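Local atomic coordinates of YaeQ family protein (Pseudomonas syringae pv. tomato, PDB entry 2OT9), a protein that is of unknown function but belongs to the YaeQ family, which is grouped with the PD-(D/E)XK nuclease-like superfamily. Residues 6-18 and 144-157. Sequence-based numbering, arbitrary orientation.
Sequences TTYKFELNLTDLD and MPRVIKWDVMISEG
M144 O and Y8 OH are joined by a water that donates to the carbonyl and accepts from the phenol, just before strand 147-155 joins strand 6-16 as its parallel neighbour in the mixed sheet, axes 10° apart; the Y8 hydroxyl also hydrogen-bonds R31. R146, bent at its second and third torsions, turns its guanidinium back onto T7: T7 O, in the guanidinium plane, accepts from both R146 NE and R146 NH2, at 2.8 Å each, while T6 CG2 sits over one face. From R146 O to I154 O, backbone bonds alternate between donor strands in the regular parallel ladder, starting with K9 N to R146 O at 2.9 Å. I148 reaches Y8 with CD1 (3.7 Å from Y8 CD1) and F10 with CG2. W150 then presents its face to the edge of F10 in an offset T-shaped pair, planes at 87°. On the sheet face carrying N13 and D151, D151 OD1 accepts from N13 ND2 at 3.0 Å, 33° out of the carboxylate plane, and N13 OD1 is hydrogen-bonded to S24 OG of strand 21-31. At the turn into strand 158-163, D18 clamps two successive amides, OD1 receiving E156 N at 2.9 Å and OD2 receiving G157 N at 2.8 Å, each through a syn lone pair.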
loop_
_atom_site.group_PDB
_atom_site.type_symbol
_atom_site.label_atom_id
_atom_site.label_comp_id
_atom_site.label_asym_id
_atom_site.label_seq_id
_atom_site.Cartn_x
_atom_site.Cartn_y
_atom_site.Cartn_z
ATOM N N THR A 6 -6.339 11.915 12.768
ATOM C CA THR A 6 -5.393 12.945 12.331
ATOM C C THR A 6 -5.390 13.090 10.803
ATOM O O THR A 6 -5.336 12.097 10.081
ATOM C CB THR A 6 -3.943 12.671 12.827
ATOM O OG1 THR A 6 -3.955 11.881 14.023
ATOM C CG2 THR A 6 -3.237 13.963 13.115
ATOM N N THR A 7 -5.483 14.332 10.328
ATOM C CA THR A 7 -5.386 14.626 8.895
ATOM C C THR A 7 -3.932 14.892 8.506
ATOM O O THR A 7 -3.243 15.691 9.149
ATOM C CB THR A 7 -6.265 15.821 8.502
ATOM O OG1 THR A 7 -7.620 15.540 8.867
ATOM C CG2 THR A 7 -6.201 16.082 7.006
ATOM N N TYR A 8 -3.468 14.187 7.472
ATOM C CA TYR A 8 -2.135 14.383 6.932
ATOM C C TYR A 8 -2.227 14.838 5.477
ATOM O O TYR A 8 -3.154 14.467 4.764
ATOM C CB TYR A 8 -1.340 13.078 6.979
ATOM C CG TYR A 8 -0.908 12.644 8.357
ATOM C CD1 TYR A 8 0.420 12.762 8.758
ATOM C CD2 TYR A 8 -1.820 12.115 9.255
ATOM C CE1 TYR A 8 0.830 12.355 10.031
ATOM C CE2 TYR A 8 -1.421 11.716 10.526
ATOM C CZ TYR A 8 -0.092 11.827 10.897
ATOM O OH TYR A 8 0.303 11.416 12.147
ATOM N N LYS A 9 -1.252 15.626 5.057
ATOM C CA LYS A 9 -1.107 16.023 3.665
ATOM C C LYS A 9 0.121 15.323 3.092
ATOM O O LYS A 9 1.214 15.419 3.662
ATOM C CB LYS A 9 -0.935 17.533 3.573
ATOM C CG LYS A 9 -2.100 18.340 4.186
ATOM C CD LYS A 9 -3.142 18.696 3.133
ATOM C CE LYS A 9 -4.438 19.189 3.763
ATOM N NZ LYS A 9 -5.307 19.814 2.715
ATOM N N PHE A 10 -0.069 14.625 1.972
ATOM C CA PHE A 10 0.977 13.866 1.312
ATOM C C PHE A 10 1.337 14.597 0.020
ATOM O O PHE A 10 0.460 14.850 -0.820
ATOM C CB PHE A 10 0.447 12.467 1.014
ATOM C CG PHE A 10 1.439 11.519 0.379
ATOM C CD1 PHE A 10 2.768 11.462 0.788
ATOM C CD2 PHE A 10 0.997 10.590 -0.555
ATOM C CE1 PHE A 10 3.641 10.523 0.228
ATOM C CE2 PHE A 10 1.866 9.656 -1.109
ATOM C CZ PHE A 10 3.187 9.621 -0.713
ATOM N N GLU A 11 2.611 14.964 -0.106
ATOM C CA GLU A 11 3.150 15.571 -1.329
ATOM C C GLU A 11 4.149 14.598 -1.959
ATOM O O GLU A 11 5.222 14.331 -1.395
ATOM C CB GLU A 11 3.809 16.929 -1.021
ATOM C CG GLU A 11 2.889 17.873 -0.214
ATOM C CD GLU A 11 3.454 19.274 -0.041
ATOM O OE1 GLU A 11 4.578 19.525 -0.521
ATOM O OE2 GLU A 11 2.767 20.125 0.567
ATOM N N LEU A 12 3.775 14.052 -3.113
ATOM C CA LEU A 12 4.575 13.014 -3.764
ATOM C C LEU A 12 5.142 13.478 -5.112
ATOM O O LEU A 12 4.372 13.814 -6.017
ATOM C CB LEU A 12 3.728 11.748 -3.972
ATOM C CG LEU A 12 4.301 10.590 -4.812
ATOM C CD1 LEU A 12 5.552 9.986 -4.161
ATOM C CD2 LEU A 12 3.234 9.507 -5.003
ATOM N N ASN A 13 6.472 13.509 -5.233
ATOM C CA ASN A 13 7.127 13.612 -6.544
ATOM C C ASN A 13 7.565 12.223 -6.976
ATOM O O ASN A 13 8.502 11.653 -6.400
ATOM C CB ASN A 13 8.337 14.557 -6.522
ATOM C CG ASN A 13 7.957 15.984 -6.164
ATOM O OD1 ASN A 13 6.899 16.469 -6.549
ATOM N ND2 ASN A 13 8.825 16.661 -5.431
ATOM N N LEU A 14 6.876 11.680 -7.976
ATOM C CA LEU A 14 7.084 10.299 -8.415
ATOM C C LEU A 14 7.825 10.225 -9.745
ATOM O O LEU A 14 7.418 10.870 -10.727
ATOM C CB LEU A 14 5.718 9.602 -8.522
ATOM C CG LEU A 14 5.649 8.155 -9.037
ATOM C CD1 LEU A 14 6.418 7.184 -8.123
ATOM C CD2 LEU A 14 4.188 7.741 -9.209
ATOM N N THR A 15 8.925 9.468 -9.760
ATOM C CA THR A 15 9.716 9.190 -10.969
ATOM C C THR A 15 9.813 7.667 -11.091
ATOM O O THR A 15 10.723 7.030 -10.525
ATOM C CB THR A 15 11.150 9.793 -10.882
ATOM O OG1 THR A 15 11.068 11.217 -10.745
ATOM C CG2 THR A 15 11.932 9.487 -12.125
ATOM N N ASP A 16 8.851 7.088 -11.796
ATOM C CA ASP A 16 8.766 5.642 -11.912
ATOM C C ASP A 16 9.328 5.261 -13.272
ATOM O O ASP A 16 8.662 5.383 -14.302
ATOM C CB ASP A 16 7.315 5.187 -11.710
ATOM C CG ASP A 16 7.112 3.692 -11.916
ATOM O OD1 ASP A 16 8.004 2.984 -12.441
ATOM O OD2 ASP A 16 6.018 3.221 -11.545
ATOM N N LEU A 17 10.582 4.825 -13.263
ATOM C CA LEU A 17 11.291 4.520 -14.496
ATOM C C LEU A 17 10.853 3.200 -15.111
ATOM O O LEU A 17 11.063 2.974 -16.285
ATOM C CB LEU A 17 12.798 4.514 -14.248
ATOM C CG LEU A 17 13.356 5.826 -13.705
ATOM C CD1 LEU A 17 14.818 5.664 -13.442
ATOM C CD2 LEU A 17 13.103 7.000 -14.661
ATOM N N ASP A 18 10.252 2.333 -14.308
ATOM C CA ASP A 18 9.752 1.045 -14.798
ATOM C C ASP A 18 8.486 1.203 -15.638
ATOM O O ASP A 18 8.302 0.488 -16.623
ATOM C CB ASP A 18 9.486 0.102 -13.624
ATOM C CG ASP A 18 10.767 -0.370 -12.948
ATOM O OD1 ASP A 18 11.863 -0.177 -13.531
ATOM O OD2 ASP A 18 10.673 -0.933 -11.832
HETATM N N MSE A 144 6.218 10.609 11.977
HETATM C CA MSE A 144 5.755 11.208 10.741
HETATM C C MSE A 144 5.181 12.620 10.940
HETATM O O MSE A 144 4.322 12.828 11.796
HETATM C CB MSE A 144 4.742 10.288 10.060
HETATM C CG MSE A 144 4.483 10.697 8.627
HETATM SE SE MSE A 144 6.040 10.477 7.476
HETATM C CE MSE A 144 5.641 8.687 6.767
ATOM N N PRO A 145 5.682 13.604 10.175
ATOM C CA PRO A 145 5.119 14.952 10.278
ATOM C C PRO A 145 3.747 15.011 9.591
ATOM O O PRO A 145 3.391 14.093 8.837
ATOM C CB PRO A 145 6.138 15.813 9.523
ATOM C CG PRO A 145 6.714 14.888 8.516
ATOM C CD PRO A 145 6.777 13.539 9.195
ATOM N N ARG A 146 2.995 16.072 9.858
ATOM C CA ARG A 146 1.657 16.242 9.292
ATOM C C ARG A 146 1.688 16.458 7.779
ATOM O O ARG A 146 0.762 16.057 7.075
ATOM C CB ARG A 146 0.910 17.377 10.002
ATOM C CG ARG A 146 0.738 17.142 11.524
ATOM C CD ARG A 146 -0.203 15.970 11.819
ATOM N NE ARG A 146 -1.548 16.265 11.327
ATOM C CZ ARG A 146 -2.488 16.897 12.026
ATOM N NH1 ARG A 146 -2.256 17.282 13.276
ATOM N NH2 ARG A 146 -3.676 17.125 11.478
ATOM N N VAL A 147 2.748 17.097 7.295
ATOM C CA VAL A 147 2.971 17.229 5.856
ATOM C C VAL A 147 4.123 16.282 5.479
ATOM O O VAL A 147 5.273 16.485 5.886
ATOM C CB VAL A 147 3.236 18.700 5.404
ATOM C CG1 VAL A 147 3.310 18.792 3.893
ATOM C CG2 VAL A 147 2.145 19.653 5.927
ATOM N N ILE A 148 3.774 15.230 4.745
ATOM C CA ILE A 148 4.715 14.204 4.320
ATOM C C ILE A 148 5.159 14.510 2.894
ATOM O O ILE A 148 4.356 14.451 1.954
ATOM C CB ILE A 148 4.064 12.813 4.359
ATOM C CG1 ILE A 148 3.459 12.543 5.748
ATOM C CG2 ILE A 148 5.059 11.741 3.958
ATOM C CD1 ILE A 148 2.250 11.638 5.712
ATOM N N LYS A 149 6.442 14.830 2.744
ATOM C CA LYS A 149 7.025 15.153 1.438
ATOM C C LYS A 149 8.010 14.060 1.064
ATOM O O LYS A 149 9.032 13.871 1.742
ATOM C CB LYS A 149 7.738 16.497 1.490
ATOM C CG LYS A 149 6.885 17.617 2.043
ATOM C CD LYS A 149 7.710 18.886 2.155
ATOM C CE LYS A 149 6.839 20.128 2.093
ATOM N NZ LYS A 149 6.047 20.258 3.339
ATOM N N TRP A 150 7.675 13.316 0.016
ATOM C CA TRP A 150 8.530 12.242 -0.462
ATOM C C TRP A 150 8.893 12.461 -1.916
ATOM O O TRP A 150 8.012 12.737 -2.745
ATOM C CB TRP A 150 7.785 10.911 -0.413
ATOM C CG TRP A 150 7.722 10.219 0.918
ATOM C CD1 TRP A 150 8.175 10.666 2.135
ATOM C CD2 TRP A 150 7.131 8.941 1.149
ATOM N NE1 TRP A 150 7.912 9.707 3.110
ATOM C CE2 TRP A 150 7.259 8.654 2.527
ATOM C CE3 TRP A 150 6.504 8.003 0.312
ATOM C CZ2 TRP A 150 6.788 7.457 3.091
ATOM C CZ3 TRP A 150 6.030 6.821 0.872
ATOM C CH2 TRP A 150 6.171 6.563 2.251
ATOM N N ASP A 151 10.174 12.278 -2.237
ATOM C CA ASP A 151 10.561 12.020 -3.623
ATOM C C ASP A 151 10.734 10.520 -3.755
ATOM O O ASP A 151 11.519 9.920 -3.017
ATOM C CB ASP A 151 11.886 12.685 -3.967
ATOM C CG ASP A 151 11.774 14.191 -4.146
ATOM O OD1 ASP A 151 10.692 14.787 -3.935
ATOM O OD2 ASP A 151 12.802 14.784 -4.530
ATOM N N VAL A 152 10.018 9.919 -4.696
ATOM C CA VAL A 152 10.083 8.478 -4.914
ATOM C C VAL A 152 10.594 8.166 -6.318
ATOM O O VAL A 152 10.065 8.684 -7.315
ATOM C CB VAL A 152 8.704 7.809 -4.694
ATOM C CG1 VAL A 152 8.727 6.318 -5.104
ATOM C CG2 VAL A 152 8.261 7.946 -3.222
HETATM N N MSE A 153 11.638 7.342 -6.385
HETATM C CA MSE A 153 12.103 6.798 -7.650
HETATM C C MSE A 153 11.896 5.288 -7.623
HETATM O O MSE A 153 12.250 4.614 -6.639
HETATM C CB MSE A 153 13.567 7.139 -7.911
HETATM C CG MSE A 153 14.147 6.435 -9.163
HETATM SE SE MSE A 153 15.898 7.089 -9.660
HETATM C CE MSE A 153 15.324 8.749 -10.459
ATOM N N ILE A 154 11.302 4.765 -8.690
ATOM C CA ILE A 154 11.098 3.318 -8.826
ATOM C C ILE A 154 11.927 2.832 -10.015
ATOM O O ILE A 154 11.722 3.268 -11.170
ATOM C CB ILE A 154 9.590 2.969 -8.979
ATOM C CG1 ILE A 154 8.791 3.545 -7.787
ATOM C CG2 ILE A 154 9.379 1.441 -9.119
ATOM C CD1 ILE A 154 7.273 3.307 -7.853
ATOM N N SER A 155 12.879 1.951 -9.724
ATOM C CA SER A 155 13.796 1.448 -10.735
ATOM C C SER A 155 14.073 -0.043 -10.534
ATOM O O SER A 155 14.461 -0.474 -9.444
ATOM C CB SER A 155 15.096 2.261 -10.687
ATOM O OG SER A 155 16.013 1.811 -11.669
ATOM N N GLU A 156 13.859 -0.827 -11.589
ATOM C CA GLU A 156 14.050 -2.280 -11.532
ATOM C C GLU A 156 13.335 -2.924 -10.332
ATOM O O GLU A 156 13.884 -3.813 -9.661
ATOM C CB GLU A 156 15.552 -2.620 -11.563
ATOM C CG GLU A 156 16.265 -2.054 -12.803
ATOM C CD GLU A 156 17.723 -2.486 -12.944
ATOM O OE1 GLU A 156 18.220 -3.254 -12.090
ATOM O OE2 GLU A 156 18.372 -2.057 -13.930
ATOM N N GLY A 157 12.118 -2.456 -10.050
ATOM C CA GLY A 157 11.310 -3.024 -8.973
ATOM C C GLY A 157 11.631 -2.512 -7.574
ATOM O O GLY A 157 10.894 -2.816 -6.622
HETATM O O HOH W 1 2.771 11.134 13.254
#